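Long-range contacts in DNA-entry nuclease inhibitor (Bacillus subtilis subsp. subtilis, PDB 4MQD), which inhibits the DNA-degrading activity of the DNA-entry nuclease NucA and plays a role in the competence of cells to be transformed: residues Gln19-Lys25 with Asn88-Ser94; Val31-Thr35 with Ala49-Glu53. One frame throughout, in Å; residues are numbered along the deposited sequence.

Contact 1 of 2, residues Gln19-Lys25 with Asn88-Ser94; sequences QFTVFQK and NGIHIES
Backbone hydrogen bonds join Gln19-Lys25 to Asn88-Ser94 in antiparallel register. Thr21 and Glu93 form one hydrogen-bonded pair, with Thr21 N 2.8 Å from Glu93 O, and Phe23 and His91 form the next, where His91 N lies 2.9 Å from Phe23 O and the bond is nearly straight at 171°. Between them Val22 and Ile92 make a non-hydrogen-bonded pair, where Val22 CA faces His91 O and Ile92 CA faces Thr21 O in CA-H...O contacts.

The ladder is fastened at both ends by side chains. Ser94 OG donates to Gln19 O at 2.7 Å, approaching almost in line with the carbonyl bond, and Ser94 OG is also hydrogen-bonded to Ser16 N. At the other end the chain of Lys25, bent at three torsions, curls back until NZ stands 2.9 Å from Asn88 O, while His91 NE2 makes a weak bond to Lys25 O at the edge of the imidazole.

These are neighbouring strands of an antiparallel sheet that packs through its apolar face on a second, mixed sheet, a beta-sandwich arrangement. On that face Val22 CG2 meets Ile92 CG1 at 4.0 Å, the two side chains lying side by side, and Val22 CG1 touches Ile90 CD1; Phe83 and Phe64 of the mixed sheet pack against this group.

On the other face the Phe23 ring leans across to His91 because chi1 (57°) sets CG between the backbone N and the carbonyl carbon. His91 CB lies over the ring in a CH-pi contact, 3.7 Å from its centroid, and the two ring planes meet at 48°. Glu93 OE1, salt-bridged to Arg99, comes to the ring edge near its plane. Were Phe23 an alanine, His91 CB would probably lose its aromatic cover and a gap open beside the Glu93 side chain.

Contact 2 of 2, residues Val31-Thr35 with Ala49-Glu53; sequences VMDWT and AISFE
Two similar first torsions aim Met32 and Trp34 at strand 49-53: in each, CG lies beside the backbone N and opposite the carbonyl carbon, with chi1 -56° in the selenomethionine Met32 and -70° in Trp34. Met32 CG thereby lies 3.2 Å from Ser51 OG, and a bend at chi2 (-68°) turns SE and CE along the strand, with Met32 CE 4.4 Å from Ala49 CB. Ser51 OG is hydrogen-bonded to Thr21 OG1 of the adjacent strand.

Trp34 meets the strand with the far end of its six-membered ring. CH2 is 3.3 Å from Ser51 O, which lies at the ring edge near its plane, while CZ2 rests on Ser51 CB and CZ3 on Glu53 CB at 3.7 Å. No hydrogen bond crosses the contact. Met32 CB lies over one face of the indole, and Trp34 is the centre of an inverse gamma turn just before Thr35, the N-cap of helix 36-41.

The loop lies on the face bearing Ser51, Thr21 and Phe23, while Ile50 and Phe52 point the other way, to strand 107-116 of the mixed sheet. Met32 also touches Ala44 and Ala46 of strand 43-46, and Ile39 of helix 36-41 packs on Trp34 and Glu53.

How the contacts relate
From the N terminus, the chain first lays down strand 6-14 in the mixed sheet and then strand 19-24 in the antiparallel one. The loop closed by contact 2 starts at Val31-Thr35, holds helix 36-41 and strand 43-46, and ends on strand 49-53. It is nested within the much longer loop closed by contact 1, whose second segment arrives only after strands 59-66 and 77-85 have been laid down in the opposing sheet. Strand 19-24 is common ground, lying between 49-53 and 90-93 in the antiparallel sheet, and a probable hydrogen bond of 2.7 Å from Val22 N to Ile50 O connects the two contacts directly.

Contact 1 of 2, residues Gln19-Lys25 with Asn88-Ser94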
ATOM      1  N   GLN A  19      18.598   9.591  -9.002  1.00 27.69           N
ATOM      2  CA  GLN A  19      18.333  10.303  -7.755  1.00 29.67           C
ATOM      3  C   GLN A  19      17.420  11.515  -7.928  1.00 30.07           C
ATOM      4  O   GLN A  19      17.291  12.072  -9.021  1.00 32.09           O
ATOM      5  CB  GLN A  19      19.650  10.746  -7.103  1.00 32.36           C
ATOM      6  CG  GLN A  19      20.282  11.987  -7.721  1.00 35.69           C
ATOM      7  CD  GLN A  19      21.716  12.201  -7.274  1.00 39.49           C
ATOM      8  OE1 GLN A  19      21.982  12.950  -6.330  1.00 39.12           O
ATOM      9  NE2 GLN A  19      22.651  11.528  -7.942  1.00 41.38           N
ATOM     10  N   PHE A  20      16.781  11.895  -6.826  1.00 28.86           N
ATOM     11  CA  PHE A  20      16.135  13.195  -6.689  1.00 27.96           C
ATOM     12  C   PHE A  20      16.317  13.638  -5.241  1.00 26.76           C
ATOM     13  O   PHE A  20      16.526  12.803  -4.356  1.00 24.70           O
ATOM     14  CB  PHE A  20      14.653  13.139  -7.076  1.00 27.83           C
ATOM     15  CG  PHE A  20      13.840  12.184  -6.249  1.00 28.14           C
ATOM     16  CD1 PHE A  20      13.236  12.604  -5.071  1.00 28.36           C
ATOM     17  CD2 PHE A  20      13.666  10.869  -6.656  1.00 28.97           C
ATOM     18  CE1 PHE A  20      12.482  11.727  -4.310  1.00 28.97           C
ATOM     19  CE2 PHE A  20      12.913   9.987  -5.898  1.00 29.33           C
ATOM     20  CZ  PHE A  20      12.320  10.417  -4.724  1.00 28.90           C
ATOM     21  N   THR A  21      16.236  14.941  -5.003  1.00 25.94           N
ATOM     22  CA  THR A  21      16.630  15.502  -3.717  1.00 25.48           C
ATOM     23  C   THR A  21      15.572  16.425  -3.136  1.00 25.51           C
ATOM     24  O   THR A  21      15.051  17.301  -3.827  1.00 25.69           O
ATOM     25  CB  THR A  21      17.962  16.265  -3.851  1.00 25.92           C
ATOM     26  OG1 THR A  21      18.966  15.373  -4.352  1.00 26.57           O
ATOM     27  CG2 THR A  21      18.415  16.832  -2.506  1.00 25.62           C
ATOM     28  N   VAL A  22      15.266  16.208  -1.859  1.00 25.68           N
ATOM     29  CA  VAL A  22      14.366  17.065  -1.098  1.00 26.71           C
ATOM     30  C   VAL A  22      15.227  18.019  -0.280  1.00 27.24           C
ATOM     31  O   VAL A  22      16.091  17.571   0.477  1.00 27.71           O
ATOM     32  CB  VAL A  22      13.477  16.239  -0.147  1.00 26.72           C
ATOM     33  CG1 VAL A  22      12.501  17.140   0.603  1.00 27.41           C
ATOM     34  CG2 VAL A  22      12.741  15.148  -0.920  1.00 26.80           C
ATOM     35  N   PHE A  23      15.001  19.322  -0.431  1.00 26.83           N
ATOM     36  CA  PHE A  23      15.840  20.321   0.240  1.00 28.53           C
ATOM     37  C   PHE A  23      15.089  21.591   0.636  1.00 29.70           C
ATOM     38  O   PHE A  23      13.942  21.807   0.239  1.00 28.70           O
ATOM     39  CB  PHE A  23      17.062  20.660  -0.625  1.00 28.68           C
ATOM     40  CG  PHE A  23      16.726  21.153  -2.006  1.00 28.62           C
ATOM     41  CD1 PHE A  23      16.365  20.261  -3.008  1.00 28.90           C
ATOM     42  CD2 PHE A  23      16.807  22.504  -2.316  1.00 29.27           C
ATOM     43  CE1 PHE A  23      16.071  20.709  -4.286  1.00 28.41           C
ATOM     44  CE2 PHE A  23      16.515  22.957  -3.591  1.00 29.32           C
ATOM     45  CZ  PHE A  23      16.147  22.059  -4.578  1.00 28.88           C
ATOM     46  N   GLN A  24      15.758  22.422   1.432  1.00 32.20           N
ATOM     47  CA  GLN A  24      15.154  23.626   1.995  1.00 35.34           C
ATOM     48  C   GLN A  24      14.874  24.663   0.912  1.00 36.09           C
ATOM     49  O   GLN A  24      15.537  24.680  -0.126  1.00 36.55           O
ATOM     50  CB  GLN A  24      16.061  24.236   3.073  1.00 37.23           C
ATOM     51  CG  GLN A  24      16.484  23.282   4.187  1.00 39.13           C
ATOM     52  CD  GLN A  24      15.314  22.602   4.878  1.00 41.51           C
ATOM     53  OE1 GLN A  24      14.305  23.236   5.186  1.00 41.50           O
ATOM     54  NE2 GLN A  24      15.452  21.305   5.137  1.00 43.53           N
ATOM     55  N   LYS A  25      13.892  25.524   1.172  1.00 39.45           N
ATOM     56  CA  LYS A  25      13.448  26.545   0.213  1.00 44.81           C
ATOM     57  C   LYS A  25      14.602  27.368  -0.365  1.00 48.34           C
ATOM     58  O   LYS A  25      14.643  27.620  -1.571  1.00 52.22           O
ATOM     59  CB  LYS A  25      12.436  27.494   0.873  1.00 48.07           C
ATOM     60  CG  LYS A  25      11.713  28.416  -0.104  1.00 53.31           C
ATOM     61  CD  LYS A  25      11.408  29.783   0.499  1.00 57.13           C
ATOM     62  CE  LYS A  25      10.255  29.734   1.490  1.00 60.68           C
ATOM     63  NZ  LYS A  25       8.937  29.518   0.830  1.00 63.06           N
ATOM     64  N   ASN A  88       9.397  27.871   6.074  1.00 59.89           N
ATOM     65  CA  ASN A  88       8.140  27.386   5.498  1.00 58.76           C
ATOM     66  C   ASN A  88       8.238  27.151   3.987  1.00 56.25           C
ATOM     67  O   ASN A  88       8.105  28.087   3.195  1.00 62.67           O
ATOM     68  CB  ASN A  88       6.998  28.362   5.818  1.00 63.38           C
ATOM     69  CG  ASN A  88       5.623  27.755   5.597  1.00 67.74           C
ATOM     70  OD1 ASN A  88       5.470  26.756   4.893  1.00 74.58           O
ATOM     71  ND2 ASN A  88       4.609  28.363   6.203  1.00 70.87           N
ATOM     72  N   GLY A  89       8.478  25.897   3.603  1.00 48.02           N
ATOM     73  CA  GLY A  89       8.586  25.507   2.194  1.00 42.87           C
ATOM     74  C   GLY A  89       9.784  24.616   1.903  1.00 37.86           C
ATOM     75  O   GLY A  89      10.830  24.742   2.540  1.00 34.78           O
ATOM     76  N   ILE A  90       9.623  23.714   0.937  1.00 34.42           N
ATOM     77  CA  ILE A  90      10.707  22.845   0.476  1.00 31.88           C
ATOM     78  C   ILE A  90      10.701  22.734  -1.045  1.00 29.73           C
ATOM     79  O   ILE A  90       9.738  23.134  -1.697  1.00 27.76           O
ATOM     80  CB  ILE A  90      10.596  21.422   1.063  1.00 33.55           C
ATOM     81  CG1 ILE A  90       9.257  20.778   0.683  1.00 33.92           C
ATOM     82  CG2 ILE A  90      10.760  21.457   2.574  1.00 34.25           C
ATOM     83  CD1 ILE A  90       9.219  19.280   0.886  1.00 34.55           C
ATOM     84  N   HIS A  91      11.780  22.186  -1.597  1.00 28.10           N
ATOM     85  CA  HIS A  91      11.853  21.873  -3.022  1.00 27.03           C
ATOM     86  C   HIS A  91      12.169  20.401  -3.229  1.00 25.98           C
ATOM     87  O   HIS A  91      12.758  19.754  -2.365  1.00 24.98           O
ATOM     88  CB  HIS A  91      12.935  22.701  -3.715  1.00 27.66           C
ATOM     89  CG  HIS A  91      12.681  24.175  -3.701  1.00 29.38           C
ATOM     90  ND1 HIS A  91      11.559  24.743  -4.264  1.00 29.74           N
ATOM     91  CD2 HIS A  91      13.417  25.199  -3.211  1.00 30.42           C
ATOM     92  CE1 HIS A  91      11.609  26.055  -4.108  1.00 30.60           C
ATOM     93  NE2 HIS A  91      12.727  26.356  -3.473  1.00 30.93           N
ATOM     94  N   ILE A  92      11.764  19.880  -4.383  1.00 26.14           N
ATOM     95  CA  ILE A  92      12.186  18.561  -4.837  1.00 25.30           C
ATOM     96  C   ILE A  92      12.689  18.709  -6.265  1.00 24.74           C
ATOM     97  O   ILE A  92      12.059  19.383  -7.083  1.00 24.36           O
ATOM     98  CB  ILE A  92      11.047  17.525  -4.773  1.00 24.88           C
ATOM     99  CG1 ILE A  92      10.528  17.408  -3.333  1.00 25.22           C
ATOM    100  CG2 ILE A  92      11.531  16.177  -5.295  1.00 25.00           C
ATOM    101  CD1 ILE A  92       9.436  16.377  -3.137  1.00 25.75           C
ATOM    102  N   GLU A  93      13.830  18.093  -6.557  1.00 24.30           N
ATOM    103  CA  GLU A  93      14.486  18.280  -7.843  1.00 24.82           C
ATOM    104  C   GLU A  93      15.512  17.184  -8.116  1.00 25.33           C
ATOM    105  O   GLU A  93      16.161  16.683  -7.196  1.00 26.28           O
ATOM    106  CB  GLU A  93      15.174  19.652  -7.878  1.00 25.04           C
ATOM    107  CG  GLU A  93      15.603  20.102  -9.267  1.00 25.01           C
ATOM    108  CD  GLU A  93      16.248  21.476  -9.284  1.00 24.08           C
ATOM    109  OE1 GLU A  93      16.072  22.247  -8.316  1.00 24.40           O
ATOM    110  OE2 GLU A  93      16.935  21.786 -10.279  1.00 24.19           O
ATOM    111  N   SER A  94      15.634  16.806  -9.385  1.00 26.16           N
ATOM    112  CA  SER A  94      16.716  15.943  -9.844  1.00 28.11           C
ATOM    113  C   SER A  94      17.690  16.814 -10.630  1.00 30.42           C
ATOM    114  O   SER A  94      17.479  18.017 -10.769  1.00 33.65           O
ATOM    115  CB  SER A  94      16.176  14.807 -10.714  1.00 26.64           C
ATOM    116  OG  SER A  94      17.186  13.852 -10.988  1.00 24.65           O
TER

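Contact 2 of 2, residues Val31-Thr35 with Ala49-Glu53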
ATOM      1  N   VAL A  31      25.409  16.963  -4.889  1.00 42.53           N
ATOM      2  CA  VAL A  31      25.114  15.596  -5.314  1.00 41.47           C
ATOM      3  C   VAL A  31      25.777  14.648  -4.314  1.00 40.23           C
ATOM      4  O   VAL A  31      26.933  14.845  -3.936  1.00 37.46           O
ATOM      5  CB  VAL A  31      25.616  15.323  -6.748  1.00 41.01           C
ATOM      6  CG1 VAL A  31      25.231  13.921  -7.199  1.00 40.31           C
ATOM      7  CG2 VAL A  31      25.051  16.361  -7.710  1.00 41.61           C
HETATM    8  N   MSE A  32      25.041  13.625  -3.891  1.00 42.59           N
HETATM    9  CA  MSE A  32      25.471  12.768  -2.784  1.00 44.98           C
HETATM   10  C   MSE A  32      26.342  11.640  -3.260  1.00 44.48           C
HETATM   11  O   MSE A  32      26.264  11.234  -4.421  1.00 47.33           O
HETATM   12  CB  MSE A  32      24.254  12.168  -2.088  1.00 44.61           C
HETATM   13  CG  MSE A  32      23.270  13.220  -1.586  1.00 46.75           C
HETATM   14 SE   MSE A  32      24.027  14.283  -0.112  1.00 53.52          SE
HETATM   15  CE  MSE A  32      22.465  15.453   0.174  1.00 52.63           C
ATOM     16  N   ASP A  33      27.174  11.119  -2.356  1.00 44.78           N
ATOM     17  CA  ASP A  33      28.050   9.987  -2.666  1.00 44.89           C
ATOM     18  C   ASP A  33      27.275   8.680  -2.572  1.00 44.86           C
ATOM     19  O   ASP A  33      27.104   8.124  -1.483  1.00 40.50           O
ATOM     20  CB  ASP A  33      29.259   9.957  -1.722  1.00 47.73           C
ATOM     21  CG  ASP A  33      30.264   8.860  -2.075  1.00 48.83           C
ATOM     22  OD1 ASP A  33      30.195   8.300  -3.191  1.00 48.34           O
ATOM     23  OD2 ASP A  33      31.137   8.565  -1.231  1.00 55.60           O
ATOM     24  N   TRP A  34      26.825   8.189  -3.722  1.00 44.44           N
ATOM     25  CA  TRP A  34      26.009   6.977  -3.782  1.00 43.25           C
ATOM     26  C   TRP A  34      26.857   5.707  -3.822  1.00 43.61           C
ATOM     27  O   TRP A  34      26.969   5.040  -4.854  1.00 39.06           O
ATOM     28  CB  TRP A  34      25.054   7.042  -4.973  1.00 44.75           C
ATOM     29  CG  TRP A  34      23.982   8.056  -4.769  1.00 45.56           C
ATOM     30  CD1 TRP A  34      23.911   9.301  -5.320  1.00 47.07           C
ATOM     31  CD2 TRP A  34      22.834   7.922  -3.927  1.00 45.16           C
ATOM     32  NE1 TRP A  34      22.779   9.947  -4.883  1.00 45.31           N
ATOM     33  CE2 TRP A  34      22.100   9.121  -4.027  1.00 43.86           C
ATOM     34  CE3 TRP A  34      22.348   6.897  -3.104  1.00 44.21           C
ATOM     35  CZ2 TRP A  34      20.906   9.329  -3.335  1.00 42.72           C
ATOM     36  CZ3 TRP A  34      21.162   7.104  -2.415  1.00 42.88           C
ATOM     37  CH2 TRP A  34      20.455   8.311  -2.537  1.00 42.22           C
ATOM     38  N   THR A  35      27.447   5.386  -2.674  1.00 45.32           N
ATOM     39  CA  THR A  35      28.197   4.147  -2.495  1.00 44.13           C
ATOM     40  C   THR A  35      27.224   2.979  -2.410  1.00 45.57           C
ATOM     41  O   THR A  35      26.012   3.182  -2.339  1.00 46.20           O
ATOM     42  CB  THR A  35      29.027   4.182  -1.198  1.00 43.85           C
ATOM     43  OG1 THR A  35      28.170   4.484  -0.091  1.00 42.89           O
ATOM     44  CG2 THR A  35      30.140   5.230  -1.286  1.00 44.02           C
ATOM     45  N   ALA A  49      19.144  18.537   3.676  1.00 38.56           N
ATOM     46  CA  ALA A  49      18.710  17.943   2.410  1.00 34.65           C
ATOM     47  C   ALA A  49      18.823  16.424   2.444  1.00 33.03           C
ATOM     48  O   ALA A  49      19.746  15.876   3.047  1.00 32.06           O
ATOM     49  CB  ALA A  49      19.527  18.505   1.259  1.00 33.99           C
ATOM     50  N   ILE A  50      17.868  15.757   1.798  1.00 31.72           N
ATOM     51  CA  ILE A  50      17.880  14.305   1.652  1.00 31.38           C
ATOM     52  C   ILE A  50      17.722  13.958   0.179  1.00 30.42           C
ATOM     53  O   ILE A  50      16.765  14.392  -0.462  1.00 29.03           O
ATOM     54  CB  ILE A  50      16.728  13.634   2.433  1.00 32.43           C
ATOM     55  CG1 ILE A  50      16.779  14.010   3.918  1.00 34.81           C
ATOM     56  CG2 ILE A  50      16.783  12.118   2.265  1.00 32.59           C
ATOM     57  CD1 ILE A  50      15.491  13.729   4.664  1.00 35.68           C
ATOM     58  N   SER A  51      18.664  13.184  -0.356  1.00 29.97           N
ATOM     59  CA  SER A  51      18.536  12.647  -1.705  1.00 29.80           C
ATOM     60  C   SER A  51      18.065  11.210  -1.612  1.00 27.75           C
ATOM     61  O   SER A  51      18.600  10.427  -0.826  1.00 26.86           O
ATOM     62  CB  SER A  51      19.861  12.709  -2.458  1.00 32.39           C
ATOM     63  OG  SER A  51      20.351  14.038  -2.516  1.00 37.31           O
ATOM     64  N   PHE A  52      17.056  10.873  -2.408  1.00 27.26           N
ATOM     65  CA  PHE A  52      16.532   9.519  -2.454  1.00 28.22           C
ATOM     66  C   PHE A  52      16.989   8.840  -3.737  1.00 30.00           C
ATOM     67  O   PHE A  52      17.047   9.468  -4.794  1.00 33.45           O
ATOM     68  CB  PHE A  52      15.005   9.531  -2.369  1.00 27.34           C
ATOM     69  CG  PHE A  52      14.480   9.950  -1.026  1.00 26.35           C
ATOM     70  CD1 PHE A  52      14.518   9.072   0.050  1.00 26.01           C
ATOM     71  CD2 PHE A  52      13.954  11.221  -0.831  1.00 26.44           C
ATOM     72  CE1 PHE A  52      14.039   9.452   1.293  1.00 26.50           C
ATOM     73  CE2 PHE A  52      13.475  11.608   0.410  1.00 26.68           C
ATOM     74  CZ  PHE A  52      13.517  10.721   1.474  1.00 26.65           C
ATOM     75  N   GLU A  53      17.325   7.559  -3.631  1.00 31.70           N
ATOM     76  CA  GLU A  53      17.726   6.772  -4.785  1.00 33.02           C
ATOM     77  C   GLU A  53      16.503   6.435  -5.630  1.00 32.60           C
ATOM     78  O   GLU A  53      15.453   6.071  -5.100  1.00 33.87           O
ATOM     79  CB  GLU A  53      18.395   5.478  -4.332  1.00 36.08           C
ATOM     80  CG  GLU A  53      19.019   4.672  -5.463  1.00 39.94           C
ATOM     81  CD  GLU A  53      19.107   3.187  -5.163  1.00 47.08           C
ATOM     82  OE1 GLU A  53      18.409   2.708  -4.241  1.00 48.17           O
ATOM     83  OE2 GLU A  53      19.871   2.494  -5.868  1.00 50.78           O
TER